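Local coordinates for sugar ABC transporter (Agrobacterium radiobacter, PDB 4RXT), which binds arabinopyranose and probably serves as the periplasmic solute-binding component of a sugar ABC importer, at residues 88-94 and 101-106; 70-74 and 94-98; 173-177 and 203-207. One frame throughout, in Å; residues are numbered along the deposited sequence. Where two conformers were deposited one is given.

Overall arrangement
Contacts 1 and 2 belong to the lobe built on the parallel sheet that holds strands 66-68, 89-92 and 103-106; contact 3 belongs to the other lobe, with its mixed sheet. The first two share Ser94 and touch, their centres about 10 Å apart, and their segments alternate along the chain: 70-74, 88-94, 94-98, then 101-106. Contact 3 follows in series, its centre about 25 Å from that of contact 1 and about 20 Å from that of contact 2. Contact 1 supplies Asp93 to the sugar, contact 2 joins the adjoining loops, and contact 3 packs beside the sugar-binding Asn201. They thus sample both lobes of a two-lobed periplasmic binding protein, with the sugar held between.

Contact 1: residues 88-94 and 101-106. With ARA (alpha-L-arabinopyranose), chain B.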
ATOM      1  N   PRO A  88      21.620 -11.307  -0.661  1.00 15.58           N
ATOM      2  CA  PRO A  88      20.561 -11.086  -1.662  1.00 15.35           C
ATOM      3  C   PRO A  88      19.313 -10.458  -1.060  1.00 13.05           C
ATOM      4  O   PRO A  88      18.845 -10.886   0.017  1.00 16.69           O
ATOM      5  CB  PRO A  88      20.224 -12.477  -2.198  1.00 16.11           C
ATOM      6  CG  PRO A  88      20.836 -13.415  -1.265  1.00 21.46           C
ATOM      7  CD  PRO A  88      21.846 -12.730  -0.399  1.00 17.16           C
ATOM      8  N   ILE A  89      18.764  -9.508  -1.816  1.00 13.88           N
ATOM      9  CA  ILE A  89      17.652  -8.670  -1.358  1.00 14.58           C
ATOM     10  C   ILE A  89      16.476  -8.910  -2.267  1.00 14.71           C
ATOM     11  O   ILE A  89      16.576  -8.825  -3.476  1.00 15.46           O
ATOM     12  CB  ILE A  89      18.002  -7.161  -1.353  1.00 15.07           C
ATOM     13  CG1 ILE A  89      19.385  -6.908  -0.709  1.00 16.14           C
ATOM     14  CG2 ILE A  89      16.880  -6.326  -0.720  1.00 17.23           C
ATOM     15  CD1 ILE A  89      19.480  -7.292   0.749  1.00 20.75           C
ATOM     16  N   ILE A  90      15.351  -9.266  -1.649  1.00 12.59           N
ATOM     17  CA  ILE A  90      14.089  -9.454  -2.334  0.50 12.50           C
ATOM     18  C   ILE A  90      13.194  -8.286  -1.907  1.00 12.69           C
ATOM     19  O   ILE A  90      13.007  -8.026  -0.699  1.00 13.30           O
ATOM     20  CB  ILE A  90      13.463 -10.828  -1.973  0.50 14.13           C
ATOM     21  CG1 ILE A  90      14.180 -11.989  -2.715  0.50 14.73           C
ATOM     22  CG2 ILE A  90      11.971 -10.833  -2.259  0.50 14.68           C
ATOM     23  CD1 ILE A  90      15.664 -12.152  -2.385  0.50 12.91           C
ATOM     24  N   GLY A  91      12.644  -7.574  -2.888  1.00 13.93           N
ATOM     25  CA  GLY A  91      11.750  -6.442  -2.601  1.00 11.76           C
ATOM     26  C   GLY A  91      10.283  -6.796  -2.655  1.00 12.19           C
ATOM     27  O   GLY A  91       9.857  -7.681  -3.411  1.00 13.81           O
ATOM     28  N   ILE A  92       9.514  -6.097  -1.816  1.00 12.33           N
ATOM     29  CA  ILE A  92       8.053  -6.188  -1.873  1.00 12.60           C
ATOM     30  C   ILE A  92       7.416  -4.789  -1.810  1.00 11.71           C
ATOM     31  O   ILE A  92       8.003  -3.827  -1.276  1.00 15.03           O
ATOM     32  CB  ILE A  92       7.457  -7.122  -0.790  1.00 14.47           C
ATOM     33  CG1 ILE A  92       7.763  -6.627   0.617  1.00 12.82           C
ATOM     34  CG2 ILE A  92       7.951  -8.550  -0.992  1.00 14.52           C
ATOM     35  CD1 ILE A  92       6.913  -7.309   1.688  1.00 15.19           C
ATOM     36  N   ASP A  93       6.214  -4.700  -2.381  1.00 12.20           N
ATOM     37  CA  ASP A  93       5.259  -3.594  -2.134  1.00 11.72           C
ATOM     38  C   ASP A  93       5.534  -2.238  -2.787  1.00 13.74           C
ATOM     39  O   ASP A  93       4.593  -1.614  -3.257  1.00 13.62           O
ATOM     40  CB  ASP A  93       4.963  -3.448  -0.626  1.00 11.68           C
ATOM     41  CG  ASP A  93       3.943  -2.351  -0.337  1.00 14.61           C
ATOM     42  OD1 ASP A  93       2.730  -2.650  -0.437  1.00 15.11           O
ATOM     43  OD2 ASP A  93       4.368  -1.206  -0.058  1.00 14.27           O
ATOM     44  N   SER A  94       6.785  -1.769  -2.759  1.00 11.75           N
ATOM     45  CA  SER A  94       7.064  -0.361  -2.989  1.00 13.35           C
ATOM     46  C   SER A  94       8.505  -0.269  -3.458  1.00 14.33           C
ATOM     47  O   SER A  94       9.385  -0.826  -2.848  1.00 16.86           O
ATOM     48  CB  SER A  94       6.861   0.432  -1.677  1.00 14.82           C
ATOM     49  OG  SER A  94       6.899   1.834  -1.855  1.00 13.92           O
ATOM     50  N   PHE A 101      17.915  -5.700  -6.619  1.00 16.24           N
ATOM     51  CA  PHE A 101      16.966  -6.705  -6.132  1.00 15.15           C
ATOM     52  C   PHE A 101      16.997  -7.984  -6.985  1.00 17.82           C
ATOM     53  O   PHE A 101      17.106  -7.922  -8.180  1.00 22.36           O
ATOM     54  CB  PHE A 101      15.536  -6.174  -6.168  1.00 18.04           C
ATOM     55  CG  PHE A 101      15.257  -5.021  -5.233  1.00 15.43           C
ATOM     56  CD1 PHE A 101      15.062  -5.216  -3.882  1.00 15.30           C
ATOM     57  CD2 PHE A 101      15.213  -3.702  -5.737  1.00 17.28           C
ATOM     58  CE1 PHE A 101      14.744  -4.162  -3.059  1.00 16.35           C
ATOM     59  CE2 PHE A 101      14.924  -2.646  -4.904  1.00 16.43           C
ATOM     60  CZ  PHE A 101      14.718  -2.879  -3.560  1.00 15.86           C
ATOM     61  N   LYS A 102      16.910  -9.133  -6.343  1.00 14.27           N
ATOM     62  CA  LYS A 102      16.855 -10.431  -7.026  1.00 18.56           C
ATOM     63  C   LYS A 102      15.470 -10.787  -7.515  1.00 16.38           C
ATOM     64  O   LYS A 102      15.287 -11.581  -8.443  1.00 20.36           O
ATOM     65  CB  LYS A 102      17.381 -11.556  -6.120  1.00 18.51           C
ATOM     66  CG  LYS A 102      18.830 -11.381  -5.699  1.00 27.19           C
ATOM     67  CD  LYS A 102      19.728 -11.219  -6.911  1.00 27.30           C
ATOM     68  CE  LYS A 102      21.202 -11.324  -6.549  1.00 39.39           C
ATOM     69  NZ  LYS A 102      22.095 -11.003  -7.698  1.00 42.83           N
ATOM     70  N   SER A 103      14.485 -10.234  -6.835  1.00 16.14           N
ATOM     71  CA  SER A 103      13.084 -10.389  -7.235  1.00 17.03           C
ATOM     72  C   SER A 103      12.297  -9.294  -6.577  1.00 15.79           C
ATOM     73  O   SER A 103      12.763  -8.685  -5.599  1.00 15.33           O
ATOM     74  CB  SER A 103      12.520 -11.764  -6.841  1.00 19.91           C
ATOM     75  OG  SER A 103      11.223 -12.003  -7.368  1.00 19.44           O
ATOM     76  N   PHE A 104      11.111  -9.051  -7.111  1.00 14.39           N
ATOM     77  CA  PHE A 104      10.231  -8.019  -6.593  1.00 15.39           C
ATOM     78  C   PHE A 104       8.776  -8.471  -6.708  1.00 17.09           C
ATOM     79  O   PHE A 104       8.315  -8.810  -7.801  1.00 21.91           O
ATOM     80  CB  PHE A 104      10.432  -6.673  -7.318  1.00 15.26           C
ATOM     81  CG  PHE A 104      10.254  -5.495  -6.412  1.00 15.14           C
ATOM     82  CD1 PHE A 104       8.981  -5.087  -6.033  1.00 18.42           C
ATOM     83  CD2 PHE A 104      11.371  -4.851  -5.839  1.00 18.21           C
ATOM     84  CE1 PHE A 104       8.826  -4.028  -5.171  1.00 18.87           C
ATOM     85  CE2 PHE A 104      11.203  -3.811  -4.942  1.00 19.07           C
ATOM     86  CZ  PHE A 104       9.927  -3.394  -4.621  1.00 18.41           C
ATOM     87  N   LEU A 105       8.063  -8.449  -5.584  1.00 14.14           N
ATOM     88  CA  LEU A 105       6.656  -8.889  -5.535  1.00 14.64           C
ATOM     89  C   LEU A 105       5.818  -7.691  -5.097  1.00 15.20           C
ATOM     90  O   LEU A 105       6.063  -7.089  -4.036  1.00 15.57           O
ATOM     91  CB  LEU A 105       6.473 -10.036  -4.550  1.00 15.77           C
ATOM     92  CG  LEU A 105       7.217 -11.343  -4.809  1.00 16.21           C
ATOM     93  CD1 LEU A 105       8.606 -11.321  -4.183  1.00 18.12           C
ATOM     94  CD2 LEU A 105       6.390 -12.503  -4.275  1.00 24.36           C
ATOM     95  N   THR A 106       4.871  -7.307  -5.931  1.00 17.04           N
ATOM     96  CA  THR A 106       4.162  -6.038  -5.737  1.00 14.46           C
ATOM     97  C   THR A 106       2.857  -5.950  -6.513  1.00 13.13           C
ATOM     98  O   THR A 106       2.702  -6.585  -7.555  1.00 13.43           O
ATOM     99  CB  THR A 106       5.079  -4.839  -6.119  1.00 15.98           C
ATOM    100  OG1 THR A 106       4.428  -3.599  -5.821  1.00 17.86           O
ATOM    101  CG2 THR A 106       5.463  -4.864  -7.595  1.00 15.53           C
TER
HETATM  102  C1  ARA B 401      -0.257   0.092   1.681  1.00 14.51           C
HETATM  103  C2  ARA B 401       0.887   0.377   0.689  1.00 21.84           C
HETATM  104  C3  ARA B 401       2.180   0.590   1.459  1.00 26.15           C
HETATM  105  C4  ARA B 401       2.011   1.645   2.567  1.00 25.71           C
HETATM  106  C5  ARA B 401       0.594   1.930   2.835  1.00 17.84           C
HETATM  107  O1  ARA B 401      -1.259   0.524   0.768  1.00 15.13           O
HETATM  108  O2  ARA B 401       1.072  -0.732  -0.211  1.00 15.75           O
HETATM  109  O3  ARA B 401       3.220   0.893   0.515  1.00 21.89           O
HETATM  110  O4  ARA B 401       2.454   2.946   2.172  1.00 34.06           O
HETATM  111  O5  ARA B 401      -0.259   0.776   2.927  1.00 22.23           O
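Asp93 N donates to Leu105 O (2.9 Å) in the carbonyl plane, the last of four backbone bonds joining the parallel strands 89-92 and 103-106. Gly91 is tied twice, giving its N-H to Ser103 O and taking that of Leu105 on its O, while Lys102 N closes the other end on Ile89 O with an almost straight bond (169° at the hydrogen). Just beyond the strand, Asp93 carries CG anti to its backbone N (chi1 -178°), which presents the carboxylate to the arabinopyranose: OD1 accepts from sugar O2 at 2.5 Å and OD2 from sugar O3 at a very short 2.5 Å. Tyr18 OH shares OD1, helping to fix the group. Around this polar core, Phe104 turns one ring face to Gly91, which has no side chain and whose CA makes a CH-pi contact 3.9 Å from the ring centroid. Ser94 O meets the same ring at its edge, 3.2 Å from Phe104 CZ. On the face bearing Leu105, Leu105 CB packs 4.1 Å from Ile92 CG2. Helices 249-264 and 17-33 flank that face; strand 66-68 continues the sheet beyond 89-92, and strand 272-274 beyond 103-106.

Contact 2: residues 70-74 and 94-98; sequences PTEFK and SGADS
Pro70 O, Gly95 O and Ser94 OG all grip one water, which donates to Pro70 O (2.8 Å) and Gly95 O (2.6 Å) and accepts from Ser94 OG (2.7 Å). It bridges two neighbouring loops at the C-terminal ends of parallel strands 66-68 and 89-92, where this Rossmann-like lobe lines the sugar cleft. Ser94 OG also takes the N-H of Ser146, a pocket residue of the other lobe, and Phe73 has a backbone bond to Gly143, so both loops reach across the cleft. The direct bond between them runs from Asp97 N to Phe73 O (2.8 Å), the donor standing 37° above the carbonyl plane. A chi1 of 178° swings the Phe73 ring to the far side from its own backbone N and over the other loop: Asp97 N sits 3.7 Å above the ring centre, Ala96 C lies over the same face nearer the rim, and the Asp97 carboxylate is turned only 19° from the ring plane. Asp97 is the centre of an inverse gamma turn. Deeper in, Pro70 CB packs 3.8 Å from Ala96 CB, and Pro70 CD presses to 3.1 Å from Ser94 O, a buried carbonyl with no hydrogen-bond partner in the model.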
ATOM      1  N   PRO A  70      10.801  -1.261   0.788  1.00 13.75           N
ATOM      2  CA  PRO A  70      11.469   0.019   0.944  1.00 13.17           C
ATOM      3  C   PRO A  70      10.500   1.157   1.220  1.00 10.67           C
ATOM      4  O   PRO A  70       9.579   1.389   0.458  1.00 12.76           O
ATOM      5  CB  PRO A  70      12.190   0.226  -0.387  1.00 14.80           C
ATOM      6  CG  PRO A  70      12.297  -1.126  -1.002  1.00 16.71           C
ATOM      7  CD  PRO A  70      11.117  -1.915  -0.492  1.00 13.21           C
ATOM      8  N   THR A  71      10.765   1.920   2.283  1.00 13.13           N
ATOM      9  CA  THR A  71       9.817   2.912   2.714  1.00 13.08           C
ATOM     10  C   THR A  71       9.785   4.188   1.875  1.00 14.68           C
ATOM     11  O   THR A  71       8.754   4.815   1.730  1.00 20.20           O
ATOM     12  CB  THR A  71       9.934   3.168   4.223  1.00 17.23           C
ATOM     13  OG1 THR A  71       8.702   3.747   4.684  1.00 19.39           O
ATOM     14  CG2 THR A  71      11.122   4.053   4.522  1.00 20.08           C
ATOM     15  N   GLU A  72      10.919   4.551   1.271  1.00 14.06           N
ATOM     16  CA  GLU A  72      11.018   5.771   0.475  1.00 16.45           C
ATOM     17  C   GLU A  72      11.898   5.349  -0.723  1.00 18.01           C
ATOM     18  O   GLU A  72      12.923   4.681  -0.551  1.00 19.28           O
ATOM     19  CB  GLU A  72      11.662   6.897   1.334  1.00 18.92           C
ATOM     20  CG  GLU A  72      11.311   8.356   0.992  1.00 28.83           C
ATOM     21  CD  GLU A  72      12.246   9.048  -0.006  1.00 36.23           C
ATOM     22  OE1 GLU A  72      13.281   8.499  -0.392  1.00 22.18           O
ATOM     23  OE2 GLU A  72      11.926  10.180  -0.416  1.00121.84           O
ATOM     24  N   PHE A  73      11.487   5.745  -1.930  1.00 13.76           N
ATOM     25  CA  PHE A  73      12.092   5.283  -3.176  1.00 14.18           C
ATOM     26  C   PHE A  73      13.563   5.692  -3.347  1.00 16.05           C
ATOM     27  O   PHE A  73      14.430   4.848  -3.563  1.00 15.32           O
ATOM     28  CB  PHE A  73      11.263   5.809  -4.382  1.00 16.15           C
ATOM     29  CG  PHE A  73      11.812   5.431  -5.714  1.00 14.51           C
ATOM     30  CD1 PHE A  73      11.483   4.238  -6.300  1.00 21.94           C
ATOM     31  CD2 PHE A  73      12.669   6.301  -6.395  1.00 16.85           C
ATOM     32  CE1 PHE A  73      12.011   3.878  -7.540  1.00 21.06           C
ATOM     33  CE2 PHE A  73      13.200   5.949  -7.634  1.00 20.09           C
ATOM     34  CZ  PHE A  73      12.868   4.737  -8.213  1.00 23.55           C
ATOM     35  N   LYS A  74      13.824   6.994  -3.272  1.00 14.37           N
ATOM     36  CA  LYS A  74      15.184   7.479  -3.487  1.00 14.72           C
ATOM     37  C   LYS A  74      16.103   7.089  -2.331  1.00 14.52           C
ATOM     38  O   LYS A  74      17.183   6.531  -2.532  1.00 17.90           O
ATOM     39  CB  LYS A  74      15.231   9.006  -3.696  1.00 19.44           C
ATOM     40  CG  LYS A  74      16.548   9.570  -4.248  1.00 31.95           C
ATOM     41  CD  LYS A  74      16.259  10.851  -5.038  1.00 62.37           C
ATOM     42  CE  LYS A  74      17.419  11.322  -5.907  1.00 69.91           C
ATOM     43  NZ  LYS A  74      17.470  12.815  -6.048  1.00 56.66           N
ATOM     44  N   SER A  94       6.785  -1.769  -2.759  1.00 11.75           N
ATOM     45  CA  SER A  94       7.064  -0.361  -2.989  1.00 13.35           C
ATOM     46  C   SER A  94       8.505  -0.269  -3.458  1.00 14.33           C
ATOM     47  O   SER A  94       9.385  -0.826  -2.848  1.00 16.86           O
ATOM     48  CB  SER A  94       6.861   0.432  -1.677  1.00 14.82           C
ATOM     49  OG  SER A  94       6.899   1.834  -1.855  1.00 13.92           O
ATOM     50  N   GLY A  95       8.736   0.418  -4.566  1.00 15.76           N
ATOM     51  CA  GLY A  95      10.048   0.383  -5.215  1.00 15.95           C
ATOM     52  C   GLY A  95      11.124   1.213  -4.544  1.00 14.51           C
ATOM     53  O   GLY A  95      10.854   2.044  -3.678  1.00 17.74           O
ATOM     54  N   ALA A  96      12.360   0.944  -4.957  1.00 17.06           N
ATOM     55  CA  ALA A  96      13.496   1.746  -4.533  1.00 16.40           C
ATOM     56  C   ALA A  96      14.388   2.004  -5.740  1.00 13.43           C
ATOM     57  O   ALA A  96      14.393   1.251  -6.752  1.00 16.97           O
ATOM     58  CB  ALA A  96      14.292   1.090  -3.399  1.00 21.32           C
ATOM     59  N   ASP A  97      15.177   3.046  -5.610  1.00 16.87           N
ATOM     60  CA  ASP A  97      16.150   3.430  -6.672  1.00 16.47           C
ATOM     61  C   ASP A  97      17.407   2.518  -6.706  1.00 17.99           C
ATOM     62  O   ASP A  97      18.539   2.969  -6.480  1.00 20.33           O
ATOM     63  CB  ASP A  97      16.557   4.892  -6.487  1.00 18.35           C
ATOM     64  CG  ASP A  97      17.268   5.467  -7.697  1.00 25.98           C
ATOM     65  OD1 ASP A  97      17.100   4.947  -8.827  1.00 26.69           O
ATOM     66  OD2 ASP A  97      17.988   6.462  -7.501  1.00 38.23           O
ATOM     67  N   SER A  98      17.173   1.235  -6.976  1.00 16.95           N
ATOM     68  CA  SER A  98      18.201   0.214  -7.025  1.00 17.90           C
ATOM     69  C   SER A  98      17.756  -0.874  -7.986  1.00 18.88           C
ATOM     70  O   SER A  98      16.613  -1.284  -7.998  1.00 21.45           O
ATOM     71  CB  SER A  98      18.455  -0.407  -5.655  1.00 16.99           C
ATOM     72  OG  SER A  98      19.387  -1.491  -5.761  1.00 23.09           O
TER
HETATM   73  O   HOH W   1       9.354   3.060  -1.778  1.00 12.79           O

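Contact 3: residues 173-177 and 203-207; sequences ADGQA and IMAQG
Ile203 CG2 presses on the backbone that leads into helix 177-190, 3.3 Å from Ala177 N and 3.6 Å from Gly175 O. A chi1 of -52° puts CG1 of Ile203 opposite the carbonyl carbon and CG2 opposite the backbone N, where it meets the loop. Beside it, Met204 leaves its helix pointing away but bends at chi2 and chi3, bringing CE to 3.5 Å from Gln176 O and SD to 3.7 Å from Ala173 CB. One turn on, the bare CA of Gly207 comes 3.3 Å from Ala177 O in a CA-H...O contact, which lets the two helices approach closely. Behind this shell the loop holds its own shape: Asp174 OD1 accepts from Gln176 N in an Asx turn and from Thr179 OG1, just ahead of helix 177-190, with Gln176 at its N-cap position. Within 203-207, Met204 N donates to OD1 of the sugar-binding Asn201, while Gln206 NE2 is bonded to Asp229. These polar bonds hold each segment to its own surroundings; between the segments, methyl, thioether and CH groups meet carbonyls and alanines, joining the strand 165-172 exit loop to helix 202-214 through van der Waals packing and one CA-H...O contact.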
ATOM      1  N   ALA A 173      -0.037  13.901   3.731  1.00 15.84           N
ATOM      2  CA  ALA A 173      -0.107  13.882   5.182  1.00 13.63           C
ATOM      3  C   ALA A 173       1.323  13.585   5.714  1.00 16.21           C
ATOM      4  O   ALA A 173       2.337  13.750   4.983  1.00 18.67           O
ATOM      5  CB  ALA A 173      -1.181  12.864   5.671  1.00 12.45           C
ATOM      6  N   ASP A 174       1.393  13.250   7.008  1.00 17.88           N
ATOM      7  CA  ASP A 174       2.624  12.949   7.744  1.00 17.73           C
ATOM      8  C   ASP A 174       2.593  11.508   8.281  1.00 13.42           C
ATOM      9  O   ASP A 174       3.141  11.197   9.356  1.00 18.25           O
ATOM     10  CB  ASP A 174       2.771  13.920   8.920  1.00 14.40           C
ATOM     11  CG  ASP A 174       1.649  13.825   9.907  1.00 19.99           C
ATOM     12  OD1 ASP A 174       0.667  13.069   9.677  1.00 16.30           O
ATOM     13  OD2 ASP A 174       1.781  14.530  10.928  1.00 24.58           O
ATOM     14  N   GLY A 175       1.923  10.634   7.545  1.00 14.39           N
ATOM     15  CA  GLY A 175       1.832   9.263   7.934  1.00 16.24           C
ATOM     16  C   GLY A 175       0.803   8.903   8.984  1.00 14.69           C
ATOM     17  O   GLY A 175       0.703   7.748   9.301  1.00 15.31           O
ATOM     18  N   GLN A 176       0.039   9.865   9.488  1.00 13.91           N
ATOM     19  CA  GLN A 176      -0.979   9.581  10.503  0.50 13.66           C
ATOM     20  C   GLN A 176      -2.412   9.747   9.992  1.00 12.08           C
ATOM     21  O   GLN A 176      -2.767  10.737   9.357  1.00 13.74           O
ATOM     22  CB  GLN A 176      -0.794  10.473  11.722  0.50 18.14           C
ATOM     23  CG  GLN A 176       0.617  10.534  12.235  0.50 17.98           C
ATOM     24  CD  GLN A 176       0.731  11.499  13.381  0.50 35.60           C
ATOM     25  OE1 GLN A 176       0.542  11.138  14.530  0.50 35.80           O
ATOM     26  NE2 GLN A 176       1.033  12.741  13.068  0.50 61.98           N
ATOM     27  N   ALA A 177      -3.250   8.757  10.322  1.00 12.39           N
ATOM     28  CA  ALA A 177      -4.655   8.775   9.945  1.00 13.15           C
ATOM     29  C   ALA A 177      -5.320  10.055  10.411  1.00 11.50           C
ATOM     30  O   ALA A 177      -6.166  10.623   9.710  1.00 11.01           O
ATOM     31  CB  ALA A 177      -5.400   7.547  10.486  1.00 16.38           C
ATOM     32  N   ILE A 203      -3.966   3.921   5.618  1.00 10.64           N
ATOM     33  CA  ILE A 203      -3.916   4.943   6.646  1.00 11.55           C
ATOM     34  C   ILE A 203      -4.759   6.148   6.252  1.00 10.93           C
ATOM     35  O   ILE A 203      -5.516   6.694   7.024  1.00 11.71           O
ATOM     36  CB  ILE A 203      -2.452   5.365   6.975  1.00 12.31           C
ATOM     37  CG1 ILE A 203      -1.573   4.136   7.297  1.00 12.58           C
ATOM     38  CG2 ILE A 203      -2.416   6.389   8.108  1.00 13.00           C
ATOM     39  CD1 ILE A 203      -2.149   3.231   8.373  1.00 17.66           C
ATOM     40  N   MET A 204      -4.630   6.561   4.995  1.00  9.92           N
ATOM     41  CA  MET A 204      -5.482   7.632   4.523  1.00 11.10           C
ATOM     42  C   MET A 204      -6.949   7.226   4.382  1.00 11.61           C
ATOM     43  O   MET A 204      -7.860   8.027   4.675  1.00 11.67           O
ATOM     44  CB  MET A 204      -4.947   8.239   3.212  1.00 10.65           C
ATOM     45  CG  MET A 204      -3.617   8.979   3.321  1.00 12.60           C
ATOM     46  SD  MET A 204      -3.623  10.435   4.455  1.00  7.88           S
ATOM     47  CE  MET A 204      -3.085   9.684   6.009  1.00 12.51           C
ATOM     48  N   ALA A 205      -7.193   5.997   3.963  1.00 10.68           N
ATOM     49  CA  ALA A 205      -8.583   5.501   3.969  1.00 11.43           C
ATOM     50  C   ALA A 205      -9.241   5.538   5.363  1.00 12.13           C
ATOM     51  O   ALA A 205     -10.392   5.914   5.499  1.00 11.09           O
ATOM     52  CB  ALA A 205      -8.631   4.097   3.410  1.00 12.14           C
ATOM     53  N   GLN A 206      -8.483   5.161   6.372  1.00 10.93           N
ATOM     54  CA  GLN A 206      -8.990   5.230   7.763  1.00 10.93           C
ATOM     55  C   GLN A 206      -9.369   6.650   8.111  1.00 12.22           C
ATOM     56  O   GLN A 206     -10.458   6.905   8.588  1.00 12.37           O
ATOM     57  CB  GLN A 206      -7.916   4.735   8.740  1.00 12.98           C
ATOM     58  CG  GLN A 206      -7.577   3.249   8.644  1.00 15.33           C
ATOM     59  CD  GLN A 206      -6.274   2.883   9.355  1.00 14.09           C
ATOM     60  OE1 GLN A 206      -5.397   3.734   9.602  1.00 21.24           O
ATOM     61  NE2 GLN A 206      -6.154   1.623   9.720  1.00 18.74           N
ATOM     62  N   GLY A 207      -8.440   7.571   7.958  1.00 12.37           N
ATOM     63  CA  GLY A 207      -8.669   8.964   8.321  1.00 11.76           C
ATOM     64  C   GLY A 207      -9.712   9.704   7.509  1.00 11.28           C
ATOM     65  O   GLY A 207     -10.565  10.416   8.046  1.00 11.55           O
TER